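Putative isochorismatase (Bordetella bronchiseptica, PDB 3UAO) hydrolyses maleamate to maleate and ammonia, a step in the bacterial degradation of nicotinate (vitamin B3). Local coordinates at residues Pro110-Leu113 against Thr114-Glu117; Val137-Thr141 against Pro142-Tyr146; Leu188-Ser191 against Asp192-Gly195; Asn205-Asp208 against Met209-Lys212. All blocks are in the same frame, centred on the assembly; numbering follows the deposited sequence.

Interaction 1: Pro110-Leu113 against Thr114-Glu117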
loop_
_atom_site.group_PDB
_atom_site.type_symbol
_atom_site.label_atom_id
_atom_site.label_comp_id
_atom_site.label_asym_id
_atom_site.label_seq_id
_atom_site.Cartn_x
_atom_site.Cartn_y
_atom_site.Cartn_z
ATOM N N PRO A 110 -23.451 8.399 1.919
ATOM C CA PRO A 110 -23.713 8.149 3.359
ATOM C C PRO A 110 -24.277 6.775 3.768
ATOM O O PRO A 110 -24.065 6.342 4.914
ATOM C CB PRO A 110 -24.691 9.272 3.763
ATOM C CG PRO A 110 -24.823 10.182 2.600
ATOM C CD PRO A 110 -23.943 9.717 1.481
ATOM N N GLY A 111 -24.959 6.082 2.869
ATOM C CA GLY A 111 -25.559 4.804 3.233
ATOM C C GLY A 111 -24.607 3.626 3.391
ATOM O O GLY A 111 -24.980 2.588 3.934
ATOM N N MET A 112 -23.388 3.779 2.892
ATOM C CA MET A 112 -22.336 2.782 3.068
ATOM C C MET A 112 -21.942 2.688 4.506
ATOM O O MET A 112 -21.389 1.712 4.925
ATOM C CB MET A 112 -21.086 3.183 2.323
ATOM C CG MET A 112 -21.261 3.398 0.839
ATOM S SD MET A 112 -21.339 1.863 -0.081
ATOM C CE MET A 112 -23.116 1.680 -0.229
ATOM N N LEU A 113 -22.206 3.741 5.257
ATOM C CA LEU A 113 -21.845 3.814 6.641
ATOM C C LEU A 113 -22.737 2.933 7.474
ATOM O O LEU A 113 -22.448 2.731 8.633
ATOM C CB LEU A 113 -21.989 5.264 7.122
ATOM C CG LEU A 113 -21.357 5.622 8.448
ATOM C CD1 LEU A 113 -19.846 5.452 8.306
ATOM C CD2 LEU A 113 -21.762 7.045 8.835
ATOM N N THR A 114 -23.837 2.450 6.901
ATOM C CA THR A 114 -24.776 1.588 7.606
ATOM C C THR A 114 -24.424 0.136 7.389
ATOM O O THR A 114 -25.027 -0.721 7.996
ATOM C CB THR A 114 -26.201 1.800 7.101
ATOM O OG1 THR A 114 -26.342 1.201 5.809
ATOM C CG2 THR A 114 -26.543 3.308 7.024
ATOM N N LEU A 115 -23.448 -0.129 6.515
ATOM C CA LEU A 115 -22.918 -1.479 6.279
ATOM C C LEU A 115 -22.018 -1.980 7.418
ATOM O O LEU A 115 -20.804 -1.937 7.332
ATOM C CB LEU A 115 -22.182 -1.540 4.940
ATOM C CG LEU A 115 -23.133 -1.343 3.749
ATOM C CD1 LEU A 115 -22.422 -1.414 2.376
ATOM C CD2 LEU A 115 -24.344 -2.348 3.810
ATOM N N LYS A 116 -22.640 -2.487 8.477
ATOM C CA LYS A 116 -21.942 -2.868 9.681
ATOM C C LYS A 116 -21.760 -4.386 9.676
ATOM O O LYS A 116 -22.331 -5.092 8.850
ATOM C CB LYS A 116 -22.708 -2.387 10.897
ATOM C CG LYS A 116 -23.179 -0.932 10.809
ATOM C CD LYS A 116 -22.037 0.039 10.647
ATOM C CE LYS A 116 -22.364 1.424 11.243
ATOM N NZ LYS A 116 -21.228 2.363 11.038
ATOM N N GLU A 117 -20.922 -4.884 10.559
ATOM C CA GLU A 117 -20.499 -6.265 10.475
ATOM C C GLU A 117 -21.702 -7.234 10.539
ATOM O O GLU A 117 -21.764 -8.216 9.781
ATOM C CB GLU A 117 -19.446 -6.542 11.550
ATOM C CG GLU A 117 -18.937 -7.979 11.640
ATOM C CD GLU A 117 -18.379 -8.517 10.349
ATOM O OE1 GLU A 117 -17.555 -7.827 9.712
ATOM O OE2 GLU A 117 -18.769 -9.646 9.977
#
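The carbonyl oxygen of Gly111 is gripped twice by Thr114, once by the side chain and once by the main chain. Thr114 OG1 donates to Gly111 O at 2.7 Å, only slightly off the carbonyl plane, while Thr114 N reaches the same oxygen at 3.2 Å from well above that plane. The hydroxyl can do this because chi1 (74°) tucks OG1 between its own backbone N and carbonyl carbon, back over the preceding turn. Threonine suits the place: its short branch adds a second bond to the same acceptor. One residue on, the same i to i+3 bond recurs, Leu115 N to Met112 O at 3.2 Å, the spacing of a 3-10 helix.

Lys116 then folds back on the turn. Its chain bends at chi2 (-60°) and runs alongside Leu113, bringing NZ to Leu113 O at 2.7 Å, nearly in line with the C=O bond. The ammonium is held by three groups, Leu113 O, Ala96 O and, through a salt bridge, the Asp99 carboxylate. On another flank Met112 and Leu115 lie side by side, Met112 CE 4.1 Å from Leu115 CD1, both long and apolar as a buried face requires. They pack on Phe56 of helix 54-57 and Ile93 of strand 87-93, and Leu113 rests on Ser106 of helix 105-108, the helix just before this turn.

Interaction 2: Val137-Thr141 against Pro142-Tyr146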
loop_
_atom_site.group_PDB
_atom_site.type_symbol
_atom_site.label_atom_id
_atom_site.label_comp_id
_atom_site.label_asym_id
_atom_site.label_seq_id
_atom_site.Cartn_x
_atom_site.Cartn_y
_atom_site.Cartn_z
ATOM N N VAL A 137 -12.645 -10.567 2.490
ATOM C CA VAL A 137 -11.923 -9.373 2.751
ATOM C C VAL A 137 -12.947 -8.275 3.011
ATOM O O VAL A 137 -13.937 -8.138 2.292
ATOM C CB VAL A 137 -10.877 -9.063 1.645
ATOM C CG1 VAL A 137 -11.412 -9.260 0.343
ATOM C CG2 VAL A 137 -10.376 -7.648 1.765
ATOM N N ARG A 138 -12.703 -7.535 4.103
ATOM C CA ARG A 138 -13.549 -6.452 4.554
ATOM C C ARG A 138 -12.874 -5.173 4.215
ATOM O O ARG A 138 -11.659 -5.049 4.354
ATOM C CB ARG A 138 -13.743 -6.513 6.050
ATOM C CG ARG A 138 -14.760 -7.582 6.515
ATOM C CD ARG A 138 -14.383 -8.061 7.912
ATOM N NE ARG A 138 -15.320 -9.048 8.424
ATOM C CZ ARG A 138 -15.108 -10.368 8.494
ATOM N NH1 ARG A 138 -13.957 -10.912 8.097
ATOM N NH2 ARG A 138 -16.069 -11.151 9.009
ATOM N N LYS A 139 -13.665 -4.196 3.767
ATOM C CA LYS A 139 -13.112 -2.980 3.273
ATOM C C LYS A 139 -14.054 -1.855 3.624
ATOM O O LYS A 139 -15.235 -2.083 3.864
ATOM C CB LYS A 139 -12.902 -3.097 1.755
ATOM C CG LYS A 139 -14.193 -3.155 0.879
ATOM C CD LYS A 139 -13.877 -3.814 -0.449
ATOM C CE LYS A 139 -15.006 -3.721 -1.495
ATOM N NZ LYS A 139 -15.603 -2.339 -1.593
ATOM N N SER A 140 -13.505 -0.650 3.706
ATOM C CA SER A 140 -14.271 0.547 3.890
ATOM C C SER A 140 -14.067 1.488 2.697
ATOM O O SER A 140 -14.435 2.638 2.765
ATOM C CB SER A 140 -13.793 1.231 5.168
ATOM O OG SER A 140 -12.368 1.317 5.190
ATOM N N THR A 141 -13.467 0.988 1.611
ATOM C CA THR A 141 -13.258 1.757 0.361
ATOM C C THR A 141 -13.776 0.945 -0.832
ATOM O O THR A 141 -14.167 -0.226 -0.652
ATOM C CB THR A 141 -11.784 2.017 0.193
ATOM O OG1 THR A 141 -11.083 0.767 0.249
ATOM C CG2 THR A 141 -11.304 2.877 1.334
ATOM N N PRO A 142 -13.816 1.536 -2.043
ATOM C CA PRO A 142 -14.318 0.804 -3.211
ATOM C C PRO A 142 -13.555 -0.464 -3.614
ATOM O O PRO A 142 -14.177 -1.495 -3.946
ATOM C CB PRO A 142 -14.227 1.832 -4.344
ATOM C CG PRO A 142 -14.169 3.140 -3.672
ATOM C CD PRO A 142 -13.499 2.945 -2.370
ATOM N N SER A 143 -12.232 -0.412 -3.606
ATOM C CA SER A 143 -11.412 -1.544 -4.105
ATOM C C SER A 143 -11.146 -2.620 -3.079
ATOM O O SER A 143 -10.804 -2.333 -1.968
ATOM C CB SER A 143 -10.061 -1.031 -4.603
ATOM O OG SER A 143 -9.122 -2.087 -4.747
ATOM N N ALA A 144 -11.244 -3.878 -3.476
ATOM C CA ALA A 144 -11.001 -5.008 -2.546
ATOM C C ALA A 144 -9.523 -5.111 -2.165
ATOM O O ALA A 144 -9.145 -5.949 -1.307
ATOM C CB ALA A 144 -11.494 -6.346 -3.167
ATOM N N PHE A 145 -8.695 -4.272 -2.783
ATOM C CA PHE A 145 -7.257 -4.272 -2.575
ATOM C C PHE A 145 -6.812 -3.138 -1.660
ATOM O O PHE A 145 -5.770 -3.271 -0.957
ATOM C CB PHE A 145 -6.504 -4.128 -3.930
ATOM C CG PHE A 145 -6.567 -5.356 -4.794
ATOM C CD1 PHE A 145 -5.572 -6.297 -4.750
ATOM C CD2 PHE A 145 -7.630 -5.579 -5.630
ATOM C CE1 PHE A 145 -5.652 -7.457 -5.524
ATOM C CE2 PHE A 145 -7.689 -6.703 -6.396
ATOM C CZ PHE A 145 -6.699 -7.645 -6.329
ATOM N N TYR A 146 -7.538 -2.007 -1.677
ATOM C CA TYR A 146 -7.088 -0.822 -0.927
ATOM C C TYR A 146 -7.169 -1.037 0.592
ATOM O O TYR A 146 -8.279 -1.098 1.175
ATOM C CB TYR A 146 -7.895 0.452 -1.302
ATOM C CG TYR A 146 -7.095 1.671 -0.905
ATOM C CD1 TYR A 146 -6.259 2.290 -1.823
ATOM C CD2 TYR A 146 -7.052 2.113 0.408
ATOM C CE1 TYR A 146 -5.430 3.365 -1.452
ATOM C CE2 TYR A 146 -6.220 3.201 0.806
ATOM C CZ TYR A 146 -5.402 3.806 -0.112
ATOM O OH TYR A 146 -4.575 4.890 0.237
HETATM O O HOH W 1 -10.605 -0.723 2.641
#
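Lys139, the last residue of strand 135-139, curls over the loop that follows it, at the C-terminal edge of the parallel sheet of this Rossmann-like isochorismatase fold. Its CG sits between the backbone N and the carbonyl carbon (chi1 69°); from there the chain runs extended and turns only at chi4 (46°), so that CE swings NZ onto the chain's own corner. There NZ donates to Pro142 O at 2.9 Å, from above that carbonyl plane, and to Thr141 O at 2.7 Å, in the plane of the carbonyl. On the way CD passes 3.8 Å from Ala144 CA, a spot where a small residue leaves room for the lysine's aliphatic stem. NZ also forms a salt bridge with Asp51. Together with Cys172, found here as S-hydroxycysteine, Asp51 and Lys139 are consistent with the Asp-Lys-Cys triad of this hydrolase family.

Further round the loop, Ser143 has OG anti to its backbone N (chi1 164°), and the hydroxyl oxygen accepts from Phe145 N at 3.0 Å, forming an ST turn; the same oxygen is also hydrogen-bonded to Asp179 OD2 of helix 174-182. Proline at 142 has no N-H to satisfy at the corner, and its ring packs on Met181 of a second subunit.

The side chains of Thr141 and Tyr146 cross at about a right angle, and a water joins their two ends of the loop: it donates to Tyr146 O at 2.8 Å, accepts from Ser140 N, and lies 2.9 Å from Thr141 OG1.

Interaction 3: Leu188-Ser191 against Asp192-Gly195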
loop_
_atom_site.group_PDB
_atom_site.type_symbol
_atom_site.label_atom_id
_atom_site.label_comp_id
_atom_site.label_asym_id
_atom_site.label_seq_id
_atom_site.Cartn_x
_atom_site.Cartn_y
_atom_site.Cartn_z
ATOM N N LEU A 188 -9.635 -10.735 -15.327
ATOM C CA LEU A 188 -10.605 -11.244 -16.281
ATOM C C LEU A 188 -11.986 -10.823 -15.764
ATOM O O LEU A 188 -12.551 -11.448 -14.854
ATOM C CB LEU A 188 -10.503 -12.771 -16.362
ATOM C CG LEU A 188 -11.018 -13.483 -17.619
ATOM C CD1 LEU A 188 -10.746 -14.980 -17.523
ATOM C CD2 LEU A 188 -12.490 -13.191 -17.915
ATOM N N VAL A 189 -12.526 -9.750 -16.334
ATOM C CA VAL A 189 -13.831 -9.250 -15.922
ATOM C C VAL A 189 -14.960 -10.058 -16.579
ATOM O O VAL A 189 -15.130 -10.062 -17.791
ATOM C CB VAL A 189 -13.979 -7.759 -16.194
ATOM C CG1 VAL A 189 -15.351 -7.268 -15.717
ATOM C CG2 VAL A 189 -12.845 -7.006 -15.469
ATOM N N LEU A 190 -15.703 -10.773 -15.755
ATOM C CA LEU A 190 -16.843 -11.513 -16.191
ATOM C C LEU A 190 -17.980 -10.531 -16.490
ATOM O O LEU A 190 -18.692 -10.122 -15.579
ATOM C CB LEU A 190 -17.272 -12.471 -15.089
ATOM C CG LEU A 190 -16.580 -13.806 -14.800
ATOM C CD1 LEU A 190 -15.588 -14.266 -15.915
ATOM C CD2 LEU A 190 -15.989 -13.889 -13.341
ATOM N N SER A 191 -18.141 -10.166 -17.766
ATOM C CA SER A 191 -19.093 -9.133 -18.191
ATOM C C SER A 191 -20.537 -9.419 -17.811
ATOM O O SER A 191 -21.323 -8.482 -17.706
ATOM C CB SER A 191 -19.043 -8.916 -19.709
ATOM O OG SER A 191 -19.294 -10.126 -20.425
ATOM N N ASP A 192 -20.883 -10.703 -17.656
ATOM C CA ASP A 192 -22.227 -11.115 -17.303
ATOM C C ASP A 192 -22.328 -11.446 -15.816
ATOM O O ASP A 192 -23.384 -11.867 -15.361
ATOM C CB ASP A 192 -22.759 -12.260 -18.220
ATOM C CG ASP A 192 -21.943 -13.559 -18.136
ATOM O OD1 ASP A 192 -20.729 -13.521 -17.803
ATOM O OD2 ASP A 192 -22.513 -14.647 -18.415
ATOM N N CYS A 193 -21.246 -11.212 -15.071
ATOM C CA CYS A 193 -21.203 -11.422 -13.629
ATOM C C CYS A 193 -20.853 -10.166 -12.815
ATOM O O CYS A 193 -20.585 -10.228 -11.585
ATOM C CB CYS A 193 -20.175 -12.493 -13.307
ATOM S SG CYS A 193 -20.613 -14.116 -13.889
ATOM N N VAL A 194 -20.865 -9.023 -13.479
ATOM C CA VAL A 194 -20.713 -7.763 -12.781
ATOM C C VAL A 194 -22.012 -7.035 -13.031
ATOM O O VAL A 194 -22.529 -7.086 -14.127
ATOM C CB VAL A 194 -19.415 -7.009 -13.257
ATOM C CG1 VAL A 194 -18.132 -7.864 -12.917
ATOM C CG2 VAL A 194 -19.432 -6.719 -14.700
ATOM N N GLY A 195 -22.593 -6.400 -12.029
ATOM C CA GLY A 195 -23.827 -5.649 -12.270
ATOM C C GLY A 195 -23.791 -4.253 -11.718
ATOM O O GLY A 195 -23.003 -3.939 -10.839
#
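Among polar contacts, one backbone bond ties Leu190 to Cys193: Cys193 N donates to Leu190 O over 2.8 Å, with an N-H...O angle of 154°. It closes a type I beta turn in which Ser191 and Asp192 hold the two central places. Both are short polar residues, well suited to a bend where side chains turn outward from the loop they form. Asp192 directs its carboxylate to a partner beyond the turn: OD2 is hydrogen-bonded to His219 ND1, at the start of helix 219-224.

The apolar contacts flank this turn. Leu190 CB meets Cys193 CB at 3.4 Å, and the sulfur continues past it, SG lying 3.9 Å from Leu190 CB. The cysteine is compact enough to stand beside the leucine stem, and both side chains reach helix 67-84, at Val77 and Thr73. Elsewhere Val189 CG1 touches Val194 CG1 at 4.0 Å, the two side chains crossing at roughly a right angle. The valine at 189 presents CG1 because that methyl stands opposite its backbone N (chi1 -179°), whereas Val194 CG1 is the methyl beside its own N. Beta-branched residues such as these fit extended backbone, and both pack on Leu206 of helix 199-212.

This turn breaks strand 186-195 near its C-terminal end, in the strand that opens the beta-alpha-beta unit running on through helix 199-212 to strand 215-217 in this Rossmann-like sheet.

Interaction 4: Asn205-Asp208 against Met209-Lys212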
loop_
_atom_site.group_PDB
_atom_site.type_symbol
_atom_site.label_atom_id
_atom_site.label_comp_id
_atom_site.label_asym_id
_atom_site.label_seq_id
_atom_site.Cartn_x
_atom_site.Cartn_y
_atom_site.Cartn_z
ATOM N N ASN A 205 -18.081 1.548 -18.065
ATOM C CA ASN A 205 -16.972 1.122 -17.283
ATOM C C ASN A 205 -16.417 -0.181 -17.813
ATOM O O ASN A 205 -15.222 -0.426 -17.754
ATOM C CB ASN A 205 -17.365 1.062 -15.811
ATOM C CG ASN A 205 -17.336 2.428 -15.160
ATOM O OD1 ASN A 205 -16.411 2.727 -14.438
ATOM N ND2 ASN A 205 -18.330 3.267 -15.429
ATOM N N LEU A 206 -17.273 -0.986 -18.421
ATOM C CA LEU A 206 -16.792 -2.134 -19.160
ATOM C C LEU A 206 -15.943 -1.665 -20.295
ATOM O O LEU A 206 -14.879 -2.229 -20.528
ATOM C CB LEU A 206 -17.930 -3.000 -19.672
ATOM C CG LEU A 206 -18.687 -3.756 -18.567
ATOM C CD1 LEU A 206 -20.008 -4.255 -19.063
ATOM C CD2 LEU A 206 -17.828 -4.891 -18.012
ATOM N N PHE A 207 -16.394 -0.644 -21.017
ATOM C CA PHE A 207 -15.628 -0.113 -22.138
ATOM C C PHE A 207 -14.249 0.284 -21.646
ATOM O O PHE A 207 -13.244 -0.239 -22.121
ATOM C CB PHE A 207 -16.328 1.077 -22.794
ATOM C CG PHE A 207 -15.521 1.707 -23.901
ATOM C CD1 PHE A 207 -15.563 1.196 -25.179
ATOM C CD2 PHE A 207 -14.676 2.777 -23.650
ATOM C CE1 PHE A 207 -14.791 1.764 -26.186
ATOM C CE2 PHE A 207 -13.920 3.316 -24.640
ATOM C CZ PHE A 207 -13.981 2.814 -25.910
ATOM N N ASP A 208 -14.198 1.165 -20.648
ATOM C CA ASP A 208 -12.920 1.592 -20.083
ATOM C C ASP A 208 -12.034 0.376 -19.790
ATOM O O ASP A 208 -10.861 0.303 -20.214
ATOM C CB ASP A 208 -13.145 2.335 -18.776
ATOM C CG ASP A 208 -13.751 3.707 -18.953
ATOM O OD1 ASP A 208 -13.873 4.136 -20.128
ATOM O OD2 ASP A 208 -14.086 4.335 -17.894
ATOM N N MET A 209 -12.616 -0.580 -19.064
ATOM C CA MET A 209 -11.875 -1.739 -18.596
ATOM C C MET A 209 -11.333 -2.590 -19.735
ATOM O O MET A 209 -10.138 -2.913 -19.764
ATOM C CB MET A 209 -12.732 -2.547 -17.641
ATOM C CG MET A 209 -12.789 -1.902 -16.239
ATOM S SD MET A 209 -13.525 -3.025 -15.081
ATOM C CE MET A 209 -15.301 -2.729 -15.260
ATOM N N ARG A 210 -12.186 -2.931 -20.692
ATOM C CA ARG A 210 -11.741 -3.578 -21.930
ATOM C C ARG A 210 -10.602 -2.827 -22.635
ATOM O O ARG A 210 -9.746 -3.417 -23.250
ATOM C CB ARG A 210 -12.918 -3.624 -22.890
ATOM C CG ARG A 210 -12.838 -4.611 -24.045
ATOM C CD ARG A 210 -14.191 -4.642 -24.810
ATOM N NE ARG A 210 -14.638 -3.342 -25.404
ATOM C CZ ARG A 210 -14.289 -2.849 -26.615
ATOM N NH1 ARG A 210 -13.437 -3.498 -27.428
ATOM N NH2 ARG A 210 -14.796 -1.685 -27.024
ATOM N N GLN A 211 -10.592 -1.502 -22.551
ATOM C CA GLN A 211 -9.688 -0.730 -23.381
ATOM C C GLN A 211 -8.337 -0.677 -22.744
ATOM O O GLN A 211 -7.348 -0.576 -23.424
ATOM C CB GLN A 211 -10.247 0.644 -23.586
ATOM C CG GLN A 211 -10.132 1.226 -24.953
ATOM C CD GLN A 211 -10.703 0.403 -26.100
ATOM O OE1 GLN A 211 -11.847 -0.046 -26.064
ATOM N NE2 GLN A 211 -9.897 0.231 -27.149
ATOM N N LYS A 212 -8.288 -0.822 -21.423
ATOM C CA LYS A 212 -7.134 -0.422 -20.629
ATOM C C LYS A 212 -6.649 -1.388 -19.529
ATOM O O LYS A 212 -5.483 -1.348 -19.139
ATOM C CB LYS A 212 -7.487 0.910 -19.969
ATOM C CG LYS A 212 -7.627 2.125 -20.916
ATOM C CD LYS A 212 -8.323 3.281 -20.186
ATOM C CE LYS A 212 -8.521 4.517 -21.055
ATOM N NZ LYS A 212 -9.168 5.640 -20.325
#
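Met209 fills the inner face of this stretch of helix 199-212. Its N donates to Asn205 O at 2.9 Å, and its bent thioether (chi3 -86°) folds the side chain back along the preceding turn, setting CE 3.4 Å from Asn205 O and 4.3 Å from Leu206 CD2. The flexible, unbranched methionine can follow the helix surface in this way, and with Leu206 it packs on Val189 of the neighbouring strand. Regular helix bonding continues with Arg210 N to Leu206 O at 2.8 Å. Gln211 N is shared between Phe207 O and Asp208 O, both at 3.0 Å, a bifurcated bond.

Another side is looser, in that flat groups touch there without hydrogen bonds between them. Phe207 swings its ring toward the next turn with CG anti to the backbone N (chi1 176°). Gln211 OE1 lies over one face of that ring, 3.5 Å from CE1, with ring and amide planes 28° apart. Arg210, alone exposed to solvent, brings NH2 obliquely to the ring, 3.5 Å from Phe207 CD1. Gln211 OE1 also lies over one guanidinium face, displaced toward its rim.

Asp208 forms a salt bridge with Arg174, and Asn205 OD1 a hydrogen bond with it, while Asn205 ND2 donates to Pro201 O. Asp208 OD2 bonds to Asn205 ND2 of the second subunit, and Asn205 ND2 to Asp208 OD2 of that subunit. Thus Leu206 and Met209 face the sheet, amide and carboxylate meet a neighbouring subunit, and the guanidinium's positive charge probably eases the placing of an amide oxygen over an aromatic face.

Overall arrangement
The four contacts follow in series along the chain; none nests within or crosses another. Interaction 1 closes a 3-10 turn in the connection leading to strand 135-139, and interaction 2 folds the loop leaving that strand's C-terminal end. A salt bridge between Glu117 and Arg138 joins them, tying the connection to an edge strand of the sheet. Interaction 3 turns strand 186-195 on the far side of the chain's centre, its centre about 18 Å from that of interaction 2. Interaction 4 lies on the helix that follows, where Leu206 packs on Val189 and Val194, and Met209 on Val189. Interactions 1, 2 and 4 also touch the second subunit, whereas interaction 3 touches no other chain.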